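Local coordinates for uncharacterized protein (Tetranychus urticae, PDB 5UK3) that probably catalyses the reaction of cyanate with bicarbonate to give ammonia and carbon dioxide, as expected of a cyanase, at residues Asn22-Ala27 / Leu71-Glu76; Gln36-Leu41 / His65-Thr70; Val44-Leu49 / Ile132-Asn137; Gly55-Asp60 / Pro85-Gln90; Asp122-Ala127 / Leu151-Gly156. All blocks are in the same frame, centred on the assembly; numbering follows the deposited sequence.

Contact 1: Asn22-Ala27 / Leu71-Glu76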
# COMPACT_ATOMS: atom_id res chain seq x y z
N ASN I 22 30.86 1.64 -3.77
CA ASN I 22 31.22 0.22 -3.37
C ASN I 22 32.59 -0.29 -3.87
O ASN I 22 33.28 -0.99 -3.12
CB ASN I 22 30.12 -0.80 -3.72
CG ASN I 22 30.02 -1.96 -2.71
OD1 ASN I 22 29.88 -1.75 -1.50
ND2 ASN I 22 30.10 -3.21 -3.21
N GLN I 23 32.98 0.04 -5.11
CA GLN I 23 34.42 -0.03 -5.49
C GLN I 23 35.26 0.94 -4.63
O GLN I 23 36.42 0.66 -4.32
CB GLN I 23 34.68 0.28 -6.97
N PHE I 24 34.66 2.08 -4.28
CA PHE I 24 35.30 3.09 -3.44
C PHE I 24 35.34 2.65 -1.97
O PHE I 24 36.38 2.77 -1.31
CB PHE I 24 34.60 4.41 -3.58
CG PHE I 24 34.61 4.95 -4.97
CD1 PHE I 24 35.69 5.64 -5.45
CD2 PHE I 24 33.53 4.74 -5.80
CE1 PHE I 24 35.71 6.11 -6.75
CE2 PHE I 24 33.53 5.20 -7.11
CZ PHE I 24 34.63 5.89 -7.59
N ILE I 25 34.22 2.15 -1.47
CA ILE I 25 34.20 1.59 -0.12
C ILE I 25 35.21 0.45 0.06
O ILE I 25 35.94 0.44 1.06
CB ILE I 25 32.80 1.11 0.34
CG1 ILE I 25 31.80 2.29 0.41
CG2 ILE I 25 32.90 0.46 1.73
CD1 ILE I 25 30.35 1.86 0.57
N LYS I 26 35.25 -0.49 -0.87
CA LYS I 26 36.19 -1.62 -0.78
C LYS I 26 37.61 -1.09 -0.68
O LYS I 26 38.43 -1.60 0.11
CB LYS I 26 36.07 -2.57 -1.99
N ALA I 27 37.91 -0.08 -1.50
CA ALA I 27 39.24 0.55 -1.53
C ALA I 27 39.58 1.22 -0.21
O ALA I 27 40.72 1.12 0.25
CB ALA I 27 39.32 1.55 -2.67
N LEU I 71 42.37 7.11 -1.76
CA LEU I 71 42.14 5.68 -1.85
C LEU I 71 43.19 5.07 -2.79
O LEU I 71 44.04 5.76 -3.40
CB LEU I 71 40.77 5.43 -2.40
CG LEU I 71 39.61 6.08 -1.61
CD1 LEU I 71 38.29 6.00 -2.35
CD2 LEU I 71 39.45 5.45 -0.24
N GLY I 72 43.20 3.76 -2.90
CA GLY I 72 44.19 3.11 -3.82
C GLY I 72 44.03 3.43 -5.29
O GLY I 72 44.98 3.27 -6.04
N ILE I 73 42.86 3.90 -5.68
CA ILE I 73 42.35 3.70 -7.04
C ILE I 73 42.80 4.67 -8.13
O ILE I 73 43.38 5.71 -7.85
CB ILE I 73 40.80 3.67 -7.08
CG1 ILE I 73 40.23 4.96 -6.59
CG2 ILE I 73 40.25 2.53 -6.24
CD1 ILE I 73 38.76 5.04 -6.82
N SER I 74 42.58 4.25 -9.37
CA SER I 74 42.98 5.00 -10.54
C SER I 74 42.14 6.24 -10.79
O SER I 74 40.96 6.28 -10.47
CB SER I 74 42.96 4.11 -11.77
OG SER I 74 43.46 4.79 -12.89
N HIS I 75 42.76 7.25 -11.38
CA HIS I 75 42.09 8.50 -11.68
C HIS I 75 40.99 8.27 -12.70
O HIS I 75 40.10 9.09 -12.85
CB HIS I 75 43.08 9.55 -12.16
CG HIS I 75 43.86 9.15 -13.38
ND1 HIS I 75 45.03 8.44 -13.31
CD2 HIS I 75 43.63 9.37 -14.69
CE1 HIS I 75 45.49 8.23 -14.53
NE2 HIS I 75 44.66 8.79 -15.39
N GLU I 76 41.06 7.15 -13.39
CA GLU I 76 40.05 6.84 -14.40
C GLU I 76 38.67 6.76 -13.77
O GLU I 76 37.71 7.22 -14.36
CB GLU I 76 40.42 5.57 -15.14
CG GLU I 76 41.72 5.73 -15.92
CD GLU I 76 41.67 6.89 -16.89
OE1 GLU I 76 42.74 7.34 -17.34
OE2 GLU I 76 40.56 7.36 -17.21

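Contact 2: Gln36-Leu41 / His65-Thr70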
# COMPACT_ATOMS: atom_id res chain seq x y z
N GLN I 36 36.08 9.84 8.85
CA GLN I 36 36.70 11.00 9.53
C GLN I 36 38.05 11.41 8.95
O GLN I 36 38.26 12.55 8.57
CB GLN I 36 36.91 10.65 11.00
CG GLN I 36 37.53 11.73 11.89
CD GLN I 36 36.60 12.89 12.08
OE1 GLN I 36 35.76 12.88 12.98
NE2 GLN I 36 36.68 13.87 11.18
N GLN I 37 38.96 10.45 8.87
CA GLN I 37 40.28 10.69 8.31
C GLN I 37 40.21 11.25 6.90
O GLN I 37 40.89 12.24 6.58
CB GLN I 37 41.15 9.42 8.31
CG GLN I 37 41.71 9.06 9.69
CD GLN I 37 42.15 7.60 9.82
OE1 GLN I 37 42.15 6.82 8.84
NE2 GLN I 37 42.52 7.21 11.04
N MET I 38 39.43 10.61 6.03
CA MET I 38 39.33 11.06 4.63
C MET I 38 38.88 12.51 4.56
O MET I 38 39.31 13.26 3.72
CB MET I 38 38.38 10.15 3.84
CG MET I 38 38.95 8.79 3.54
SD MET I 38 37.86 7.87 2.45
CE MET I 38 37.98 8.78 0.90
N ALA I 39 37.90 12.84 5.38
CA ALA I 39 37.30 14.16 5.37
C ALA I 39 38.29 15.21 5.81
O ALA I 39 38.35 16.27 5.24
CB ALA I 39 36.09 14.16 6.28
N GLN I 40 39.08 14.89 6.81
CA GLN I 40 40.05 15.84 7.29
C GLN I 40 41.16 16.05 6.30
O GLN I 40 41.65 17.15 6.19
CB GLN I 40 40.58 15.37 8.60
CG GLN I 40 41.19 16.39 9.51
CD GLN I 40 41.10 15.88 10.95
OE1 GLN I 40 40.44 14.83 11.25
NE2 GLN I 40 41.78 16.58 11.87
N LEU I 41 41.57 15.00 5.60
CA LEU I 41 42.63 15.15 4.61
C LEU I 41 42.18 16.01 3.45
O LEU I 41 42.94 16.80 2.92
CB LEU I 41 43.10 13.79 4.12
CG LEU I 41 43.77 12.93 5.18
CD1 LEU I 41 44.07 11.56 4.61
CD2 LEU I 41 45.05 13.61 5.65
N HIS I 65 39.53 13.56 -8.38
CA HIS I 65 40.91 13.07 -8.56
C HIS I 65 41.60 12.86 -7.21
O HIS I 65 42.19 11.84 -6.95
CB HIS I 65 41.78 13.99 -9.43
CG HIS I 65 41.48 13.92 -10.89
ND1 HIS I 65 41.41 12.74 -11.59
CD2 HIS I 65 41.33 14.91 -11.81
CE1 HIS I 65 41.16 12.99 -12.86
NE2 HIS I 65 41.11 14.30 -13.02
N ARG I 66 41.44 13.82 -6.35
CA ARG I 66 41.99 13.73 -4.99
C ARG I 66 41.44 12.58 -4.15
O ARG I 66 42.19 11.96 -3.42
CB ARG I 66 41.76 15.04 -4.23
CG ARG I 66 42.89 15.99 -4.33
CD ARG I 66 42.66 17.10 -3.45
NE ARG I 66 43.23 16.96 -2.14
CZ ARG I 66 43.01 17.83 -1.18
NH1 ARG I 66 43.54 17.64 0.01
NH2 ARG I 66 42.30 18.95 -1.43
N ILE I 67 40.13 12.32 -4.25
CA ILE I 67 39.55 11.15 -3.60
C ILE I 67 40.24 9.88 -4.11
O ILE I 67 40.61 9.01 -3.35
CB ILE I 67 38.00 11.08 -3.82
CG1 ILE I 67 37.33 12.14 -2.98
CG2 ILE I 67 37.44 9.72 -3.44
CD1 ILE I 67 35.91 12.47 -3.41
N CYS I 68 40.38 9.78 -5.42
CA CYS I 68 41.02 8.62 -5.99
C CYS I 68 42.43 8.37 -5.45
O CYS I 68 42.84 7.26 -5.26
CB CYS I 68 41.01 8.73 -7.52
SG CYS I 68 39.34 8.63 -8.22
N ASP I 69 43.22 9.41 -5.31
CA ASP I 69 44.55 9.26 -4.76
C ASP I 69 44.57 8.86 -3.32
O ASP I 69 45.50 8.20 -2.88
CB ASP I 69 45.16 10.69 -4.80
CG ASP I 69 45.74 11.08 -6.14
OD1 ASP I 69 45.57 10.26 -7.08
OD2 ASP I 69 46.27 12.25 -6.25
N THR I 70 43.64 9.41 -2.57
CA THR I 70 43.54 9.14 -1.17
C THR I 70 43.26 7.65 -0.95
O THR I 70 43.90 7.02 -0.09
CB THR I 70 42.43 9.98 -0.57
OG1 THR I 70 42.70 11.36 -0.83
CG2 THR I 70 42.32 9.74 0.93

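Contact 3: Val44-Leu49 / Ile132-Asn137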
# COMPACT_ATOMS: atom_id res chain seq x y z
N VAL I 44 36.72 18.62 3.81
CA VAL I 44 35.30 18.61 3.45
C VAL I 44 34.46 17.99 4.57
O VAL I 44 35.00 17.30 5.44
CB VAL I 44 35.03 17.83 2.15
CG1 VAL I 44 35.73 18.47 0.97
CG2 VAL I 44 35.44 16.36 2.28
N ASN I 45 33.16 18.25 4.51
CA ASN I 45 32.22 17.71 5.47
C ASN I 45 32.23 16.18 5.41
O ASN I 45 32.07 15.60 4.36
CB ASN I 45 30.79 18.20 5.15
CG ASN I 45 29.79 17.76 6.19
OD1 ASN I 45 30.04 17.82 7.42
ND2 ASN I 45 28.67 17.29 5.74
N LYS I 46 32.37 15.54 6.57
CA LYS I 46 32.44 14.08 6.67
C LYS I 46 31.24 13.35 6.06
O LYS I 46 31.42 12.40 5.32
CB LYS I 46 32.61 13.68 8.14
CG LYS I 46 33.06 12.24 8.32
CD LYS I 46 32.41 11.61 9.51
CE LYS I 46 32.82 12.25 10.81
NZ LYS I 46 32.05 11.62 11.90
N VAL I 47 30.03 13.79 6.42
CA VAL I 47 28.81 13.10 6.03
C VAL I 47 28.61 13.29 4.55
O VAL I 47 28.19 12.35 3.85
CB VAL I 47 27.58 13.60 6.78
CG1 VAL I 47 26.29 13.07 6.21
CG2 VAL I 47 27.66 13.19 8.25
N TRP I 48 28.89 14.49 4.04
CA TRP I 48 28.70 14.76 2.59
C TRP I 48 29.64 13.85 1.79
O TRP I 48 29.20 13.23 0.80
CB TRP I 48 28.99 16.20 2.26
CG TRP I 48 29.04 16.51 0.85
CD1 TRP I 48 27.99 16.79 0.07
CD2 TRP I 48 30.19 16.62 0.01
NE1 TRP I 48 28.39 17.05 -1.22
CE2 TRP I 48 29.75 16.97 -1.27
CE3 TRP I 48 31.55 16.47 0.23
CZ2 TRP I 48 30.61 17.15 -2.34
CZ3 TRP I 48 32.41 16.65 -0.81
CH2 TRP I 48 31.94 16.97 -2.10
N LEU I 49 30.91 13.81 2.18
CA LEU I 49 31.90 13.01 1.48
C LEU I 49 31.45 11.56 1.49
O LEU I 49 31.50 10.88 0.45
CB LEU I 49 33.25 13.15 2.15
CG LEU I 49 34.38 12.27 1.64
CD1 LEU I 49 34.74 12.67 0.21
CD2 LEU I 49 35.61 12.30 2.57
N ILE I 132 24.93 17.96 7.55
CA ILE I 132 24.85 17.00 8.63
C ILE I 132 26.23 16.86 9.23
O ILE I 132 27.23 17.01 8.57
CB ILE I 132 24.43 15.59 8.16
CG1 ILE I 132 23.32 15.60 7.09
CG2 ILE I 132 24.00 14.73 9.35
CD1 ILE I 132 22.11 16.33 7.53
N ASP I 133 26.26 16.58 10.52
CA ASP I 133 27.48 16.27 11.24
C ASP I 133 27.16 15.20 12.25
O ASP I 133 26.05 15.20 12.80
CB ASP I 133 27.92 17.53 11.93
CG ASP I 133 29.19 17.34 12.69
OD1 ASP I 133 30.23 17.08 12.02
OD2 ASP I 133 29.16 17.46 13.95
N VAL I 134 28.05 14.24 12.47
CA VAL I 134 27.75 13.14 13.39
C VAL I 134 28.96 12.73 14.14
O VAL I 134 30.01 12.69 13.60
CB VAL I 134 27.08 11.94 12.69
CG1 VAL I 134 27.95 11.31 11.66
CG2 VAL I 134 26.66 10.89 13.70
N THR I 135 28.80 12.54 15.43
CA THR I 135 29.91 12.64 16.40
C THR I 135 29.66 11.72 17.57
O THR I 135 28.53 11.61 18.05
CB THR I 135 30.03 14.07 16.99
OG1 THR I 135 30.02 15.05 15.94
CG2 THR I 135 31.30 14.25 17.79
N LYS I 136 30.72 11.07 18.04
CA LYS I 136 30.71 10.39 19.34
C LYS I 136 31.23 11.38 20.33
O LYS I 136 32.33 11.90 20.16
CB LYS I 136 31.63 9.19 19.27
CG LYS I 136 31.70 8.34 20.51
CD LYS I 136 32.53 7.10 20.21
CE LYS I 136 32.50 6.13 21.37
NZ LYS I 136 33.28 4.92 21.04
N ASN I 137 30.43 11.71 21.33
CA ASN I 137 30.84 12.67 22.33
C ASN I 137 31.23 11.92 23.58
O ASN I 137 31.12 10.70 23.62
CB ASN I 137 29.74 13.70 22.62
CG ASN I 137 28.67 13.17 23.54
OD1 ASN I 137 28.54 11.97 23.75
ND2 ASN I 137 27.88 14.08 24.09

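Contact 4: Gly55-Asp60 / Pro85-Gln90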
# COMPACT_ATOMS: atom_id res chain seq x y z
N GLY I 55 27.32 7.28 -3.57
CA GLY I 55 26.58 7.61 -4.76
C GLY I 55 25.25 8.28 -4.57
O GLY I 55 24.33 8.11 -5.39
N GLN I 56 25.08 8.98 -3.44
CA GLN I 56 23.88 9.80 -3.19
C GLN I 56 24.18 11.28 -3.34
O GLN I 56 23.34 12.11 -3.08
CB GLN I 56 23.39 9.53 -1.80
CG GLN I 56 22.81 8.14 -1.65
CD GLN I 56 21.56 7.95 -2.49
OE1 GLN I 56 20.63 8.78 -2.47
NE2 GLN I 56 21.50 6.85 -3.18
N ASN I 57 25.39 11.60 -3.78
CA ASN I 57 25.82 12.97 -4.02
C ASN I 57 27.03 12.94 -4.96
O ASN I 57 27.60 11.87 -5.18
CB ASN I 57 26.19 13.63 -2.70
CG ASN I 57 25.15 14.63 -2.22
OD1 ASN I 57 24.52 15.32 -3.03
ND2 ASN I 57 24.92 14.68 -0.91
N CYS I 58 27.42 14.08 -5.52
CA CYS I 58 28.55 14.12 -6.44
C CYS I 58 29.46 15.28 -6.12
O CYS I 58 29.08 16.17 -5.37
CB CYS I 58 28.03 14.21 -7.88
SG CYS I 58 27.19 15.76 -8.25
N CYS I 59 30.68 15.27 -6.67
CA CYS I 59 31.66 16.36 -6.49
C CYS I 59 32.17 16.84 -7.82
O CYS I 59 31.85 16.26 -8.83
CB CYS I 59 32.81 15.88 -5.60
SG CYS I 59 33.64 14.43 -6.24
N ASP I 60 32.96 17.91 -7.80
CA ASP I 60 33.68 18.39 -8.99
C ASP I 60 34.89 17.47 -9.30
O ASP I 60 35.29 16.64 -8.47
CB ASP I 60 34.08 19.87 -8.88
CG ASP I 60 35.03 20.17 -7.70
OD1 ASP I 60 35.83 19.32 -7.27
OD2 ASP I 60 34.94 21.31 -7.15
N PRO I 85 23.64 11.89 -9.46
CA PRO I 85 22.97 10.61 -9.24
C PRO I 85 21.46 10.66 -9.10
O PRO I 85 20.91 11.70 -8.76
CB PRO I 85 23.59 10.12 -7.93
CG PRO I 85 24.10 11.35 -7.24
CD PRO I 85 24.09 12.50 -8.20
N LEU I 86 20.79 9.54 -9.37
CA LEU I 86 19.35 9.48 -9.21
C LEU I 86 19.23 9.09 -7.75
O LEU I 86 19.32 7.93 -7.38
CB LEU I 86 18.75 8.40 -10.09
N ARG I 87 19.03 10.10 -6.92
CA ARG I 87 18.97 9.97 -5.48
C ARG I 87 17.74 9.46 -4.77
O ARG I 87 16.64 9.44 -5.30
CB ARG I 87 19.25 11.34 -4.85
CG ARG I 87 20.53 12.04 -5.25
CD ARG I 87 20.71 13.28 -4.40
NE ARG I 87 21.88 14.06 -4.76
CZ ARG I 87 21.93 14.89 -5.80
NH1 ARG I 87 23.03 15.57 -6.05
NH2 ARG I 87 20.88 15.02 -6.58
N GLY I 88 18.00 9.06 -3.53
CA GLY I 88 17.00 8.74 -2.51
C GLY I 88 16.19 7.48 -2.75
O GLY I 88 15.03 7.42 -2.35
N ASN I 89 16.80 6.49 -3.40
CA ASN I 89 16.05 5.36 -3.98
C ASN I 89 16.55 3.97 -3.57
O ASN I 89 16.31 2.99 -4.23
CB ASN I 89 16.04 5.52 -5.50
CG ASN I 89 14.88 4.82 -6.15
OD1 ASN I 89 13.81 4.68 -5.55
ND2 ASN I 89 15.07 4.38 -7.37
N GLN I 90 17.24 3.91 -2.43
CA GLN I 90 17.78 2.67 -1.88
C GLN I 90 16.78 2.29 -0.79
O GLN I 90 16.49 3.09 0.09
CB GLN I 90 19.24 2.84 -1.36
CG GLN I 90 19.62 4.23 -0.80
CD GLN I 90 21.08 4.41 -0.28
OE1 GLN I 90 22.00 3.83 -0.85
NE2 GLN I 90 21.26 5.06 0.85

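Contact 5: Asp122-Ala127 / Leu151-Gly156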
# COMPACT_ATOMS: atom_id res chain seq x y z
N ASP I 122 6.36 30.65 8.79
CA ASP I 122 5.78 29.67 7.95
C ASP I 122 6.74 29.31 6.84
O ASP I 122 6.87 30.00 5.83
CB ASP I 122 4.52 30.21 7.36
CG ASP I 122 3.85 29.22 6.44
OD1 ASP I 122 4.11 27.98 6.55
OD2 ASP I 122 2.99 29.67 5.62
N GLY I 123 7.41 28.19 7.01
CA GLY I 123 8.29 27.67 5.99
C GLY I 123 8.70 26.24 6.31
O GLY I 123 7.98 25.51 7.00
N ILE I 124 9.86 25.88 5.79
CA ILE I 124 10.46 24.59 6.00
C ILE I 124 11.96 24.69 6.15
O ILE I 124 12.56 25.71 5.83
CB ILE I 124 10.25 23.71 4.78
CG1 ILE I 124 10.91 24.33 3.57
CG2 ILE I 124 8.77 23.50 4.56
CD1 ILE I 124 11.19 23.32 2.55
N MET I 125 12.56 23.61 6.61
CA MET I 125 13.99 23.48 6.64
C MET I 125 14.41 22.63 5.46
O MET I 125 13.90 21.52 5.34
CB MET I 125 14.44 22.81 7.93
CG MET I 125 15.96 22.75 8.02
SD MET I 125 16.54 21.51 9.17
CE MET I 125 16.60 20.13 7.99
N SER I 126 15.30 23.15 4.62
CA SER I 126 15.69 22.50 3.41
C SER I 126 16.51 21.26 3.69
O SER I 126 17.30 21.24 4.63
CB SER I 126 16.53 23.44 2.56
OG SER I 126 16.61 22.96 1.21
N ALA I 127 16.31 20.22 2.85
CA ALA I 127 17.14 18.98 2.84
C ALA I 127 18.22 19.03 1.75
O ALA I 127 19.06 18.14 1.67
CB ALA I 127 16.26 17.76 2.65
N LEU I 151 13.52 28.07 4.46
CA LEU I 151 12.91 28.68 3.28
C LEU I 151 11.50 29.06 3.65
O LEU I 151 10.69 28.20 3.91
CB LEU I 151 12.78 27.71 2.14
CG LEU I 151 14.02 27.16 1.50
CD1 LEU I 151 13.76 26.08 0.44
CD2 LEU I 151 14.89 28.28 0.92
N PRO I 152 11.18 30.35 3.60
CA PRO I 152 9.80 30.69 3.87
C PRO I 152 8.91 30.45 2.65
O PRO I 152 9.38 30.58 1.52
CB PRO I 152 9.89 32.17 4.20
CG PRO I 152 11.06 32.66 3.45
CD PRO I 152 12.02 31.52 3.33
N TYR I 153 7.65 30.10 2.89
CA TYR I 153 6.68 29.99 1.82
C TYR I 153 6.45 31.33 1.12
O TYR I 153 6.47 32.39 1.75
CB TYR I 153 5.34 29.52 2.35
CG TYR I 153 5.19 28.04 2.36
CD1 TYR I 153 4.79 27.37 1.22
CD2 TYR I 153 5.44 27.31 3.51
CE1 TYR I 153 4.65 26.00 1.20
CE2 TYR I 153 5.33 25.94 3.50
CZ TYR I 153 4.91 25.30 2.36
OH TYR I 153 4.77 23.96 2.36
N TYR I 154 6.17 31.25 -0.18
CA TYR I 154 5.79 32.39 -1.01
C TYR I 154 4.53 33.02 -0.42
O TYR I 154 3.61 32.31 0.01
CB TYR I 154 5.57 31.91 -2.44
CG TYR I 154 4.99 32.91 -3.38
CD1 TYR I 154 5.62 34.08 -3.65
CD2 TYR I 154 3.79 32.64 -4.04
CE1 TYR I 154 5.08 34.99 -4.53
CE2 TYR I 154 3.23 33.55 -4.92
CZ TYR I 154 3.88 34.73 -5.15
OH TYR I 154 3.34 35.63 -6.02
N LYS I 155 4.53 34.34 -0.32
CA LYS I 155 3.50 35.07 0.44
C LYS I 155 2.60 35.89 -0.51
O LYS I 155 1.83 36.74 -0.08
CB LYS I 155 4.15 35.92 1.54
N GLY I 156 2.63 35.56 -1.81
CA GLY I 156 1.62 36.03 -2.77
C GLY I 156 1.92 37.35 -3.42
O GLY I 156 1.05 37.91 -4.08

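Contact 1: Asn22-Ala27 / Leu71-Glu76
Ile73 reaches from the loop 71-76 to two side chains of helix 23-31, Phe24 and Ala27, and its branches divide the work. Its CB bond heads for the helix. The shorter branch, CG2, meets the methyl of Ala27, with Ile73 CG2 and Ala27 CB 3.8 Å apart. CG1 takes the other route: its first torsion (chi1 61°) sets it between the backbone N and the carbonyl carbon, where it packs beside the backbone of Cys68 in helix 61-70. From there the chain runs on extended, and CD1 ends against the Phe24 ring at CE1 and CD1, coming in obliquely. The two side chains cross at about a right angle.

Leu71, which leaves helical geometry just after helix 61-70, adds to the same apolar group. Its CB lies 4.2 Å from Ala27 CB. Its CD1 methyl approaches the rim of the Phe24 ring near the ring plane, 4.1 Å from Phe24 CD1, and lies 3.9 Å from the backbone Phe24 O. Ala27 thus sits against both residues with one short methyl, which lets the loop run close to the helix: the CA atoms of Ala27 and Leu71 are 5.9 Å apart. No hydrogen bond links the two segments, and the contact rests on apolar packing.

Beyond the pair, Phe24 also packs on Tyr77 and on Glu80 and Leu81 of helix 78-82. The first helix of the modelled chain is thereby held against the loop joining helices 61-70 and 78-82 in the all-helical N-terminal region.

Contact 2: Gln36-Leu41 / His65-Thr70
Met38 extends its side chain over helix 61-70, overlapping Thr70 near its root and Ile67 at its end. Met38 CG is 4.4 Å from Thr70 CG2. The chain then runs straight through SD before turning (chi3 68°), and this last turn carries the terminal methyl to the isoleucine, with Met38 CE 4.5 Å from Ile67 CG2. One turn further along helix 35-42, Leu41 points at the same threonine: its CD1 and Thr70 CG2 are 4.5 Å apart. The threonine methyl is therefore the meeting point of the interface, touched by both Met38 and Leu41.

The hydroxyl of Thr70 is used within its own helix. Thr70 OG1 donates to Arg66 O over 2.7 Å, and this carbonyl also accepts the backbone N-H of Thr70; the two donors reach the oxygen from opposite faces of its plane. With OG1 occupied there, CG2 is the branch presented to the neighbouring helix. At the margin the Arg66 chain, bent at chi3, brings NH1 beside Leu41 O, although the angle is too poor for a hydrogen bond.

The two short helical segments run at 133° to each other, with a closest approach of 11.1 Å between their axes. Leu49 from helix 46-53 touches both Met38 and Ile67, so that helices 35-42, 46-53 and 61-70 share a core to which Leu81 of helix 78-82 also contributes.

Contact 3: Val44-Leu49 / Ile132-Asn137
Val47 turns both methyls to strand 123-136: CG1 packs on CB and CG1 of Ile132, while CG2 lies between Ile132 and Val134. The valine and Ile132 side chains cross obliquely, with Val47 CG1 3.7 Å from Ile132 CB, so the isoleucine is met at its branch point, while the side chain also packs on Leu144 and Ile146 of strand 141-152. Against Val134 the crossing is close to a right angle, and Val47 CG2 lies 3.9 Å from Val134 CG1.

Lys46 reaches the strand alongside this apolar patch. Its CG is anti to the backbone N (chi1 -164°), and bends at chi2 and chi3 swing the amine to the backbone, where Lys46 NZ donates to Val134 O over 2.9 Å, tilted 23° from the carbonyl plane. The same NZ forms a salt bridge with Glu119 of the second subunit, so one amine joins helix 46-53, the strand and a neighbouring chain. A methionine in its place would probably leave that glutamate without its positive mate and the Val134 carbonyl without this donor. Ile115 of the second subunit packs on Lys46, Val47 and Val134 together.

Helix 46-53, with Asn45 at its N-cap position, follows helix 35-42 across a short turn, as the second helix of a helix-turn-helix does. Here its first turn is applied to a strand of the C-terminal hairpin, joining the two domains of the cyanase fold at a subunit interface.

Contact 4: Gly55-Asp60 / Pro85-Gln90
The amides of Gln56 and Gln90 stack with their planes 30° apart, approaching from opposite directions, with Gln56 NE2 3.8 Å from Gln90 CD. The second flat group, the Arg87 guanidinium, has Pro85 CD over one face toward the rim, and Gln56 O and Asn57 OD1 at its edge; the Asn57 amide is turned 70° from it. Both arise where the loop after helix 46-53, which ends in a Schellman motif at Gly55, meets the connection from helix 78-82 to helix 96-120.

Arg87 is extended from CG to NE, which carries the guanidinium along Gln56 to Asn57. Its bonds here are weak: NE to Gln56 O (3.0 Å) and NE to Asn57 OD1 (3.4 Å). Asn57 ND2 hydrogen-bonds Ser51 of helix 46-53. The stronger partner of Arg87 is Asp122 of the third subunit, in a salt bridge, and Tyr153 of that subunit adds a cation-pi contact. Cutting the side chain back to an alanine is likely to leave that aspartate without its charge partner and the tyrosine ring without its cation. Gln90 NE2 is held by Ser110 of the second subunit.

Pro85 packs on the backbone of Gly55 to Asn57, with Pro85 CB 3.3 Å from Gly55 O. Gly88 N donates to Gln56 OE1 over 2.8 Å, nearly straight at 170°, on a lone pair.

Contact 5: Asp122-Ala127 / Leu151-Gly156
Leu151 O is approached by two groups of the facing strand: Ile124 N donates a hydrogen bond to it over 3.1 Å, and Gly123 CA makes a CA-H...O contact. In the other direction Leu151 N donates to Ile124 O over 2.9 Å, so Ile124 and Leu151 form an antiparallel hydrogen-bonded pair. Next to it Gly123 and Pro152 are a non-hydrogen-bonded pair, with CA atoms 4.0 Å apart; the proline has no N-H to give. Just past the strand end, Tyr153 N adds one more backbone bond, to Asp122 O over 3.0 Å.

Ile124 and Leu151 lie on the same face, their side chains slanting past each other, with Ile124 CG1 4.1 Å from Leu151 CB; the first torsion of Ile124 (chi1 62°) places CG1 there, while CG2 heads for Tyr153 CE2 at 4.3 Å. The Asp122 carboxylate lies obliquely against the tyrosine, its plane 29° from the ring, with Asp122 OD1 3.4 Å from Tyr153 CD2. Its charge is met by Arg87 of the third subunit.

Tyr154 stacks edge-to-face with Trp48 of that subunit, and Ile124 packs on Arg100 of the second. The arrangement is the open end of an antiparallel beta hairpin, here the two-stranded element of the C-terminal cyanase domain, built into the contacts between subunits.

Overall arrangement
Contact 2 is nested along the chain inside the loop closed by contact 1, and the two touch, their centres about 11 Å apart, within the helical N-terminal region. Contact 3 continues from contact 2 through helices 35-42 and 46-53 and ties that region to strand 123-136. Contact 4, nested inside the span of contact 3, meets it through Trp48. Contact 5 shares strand 123-136 with contact 3 but lies at the far end of the hairpin, about 40 Å from contact 1 between centres. The set illustrates how a helical bundle and a hairpin are joined within one chain and secured between chains. Contacts 3, 4 and 5 all touch the second and third subunits; contact 1 touches none.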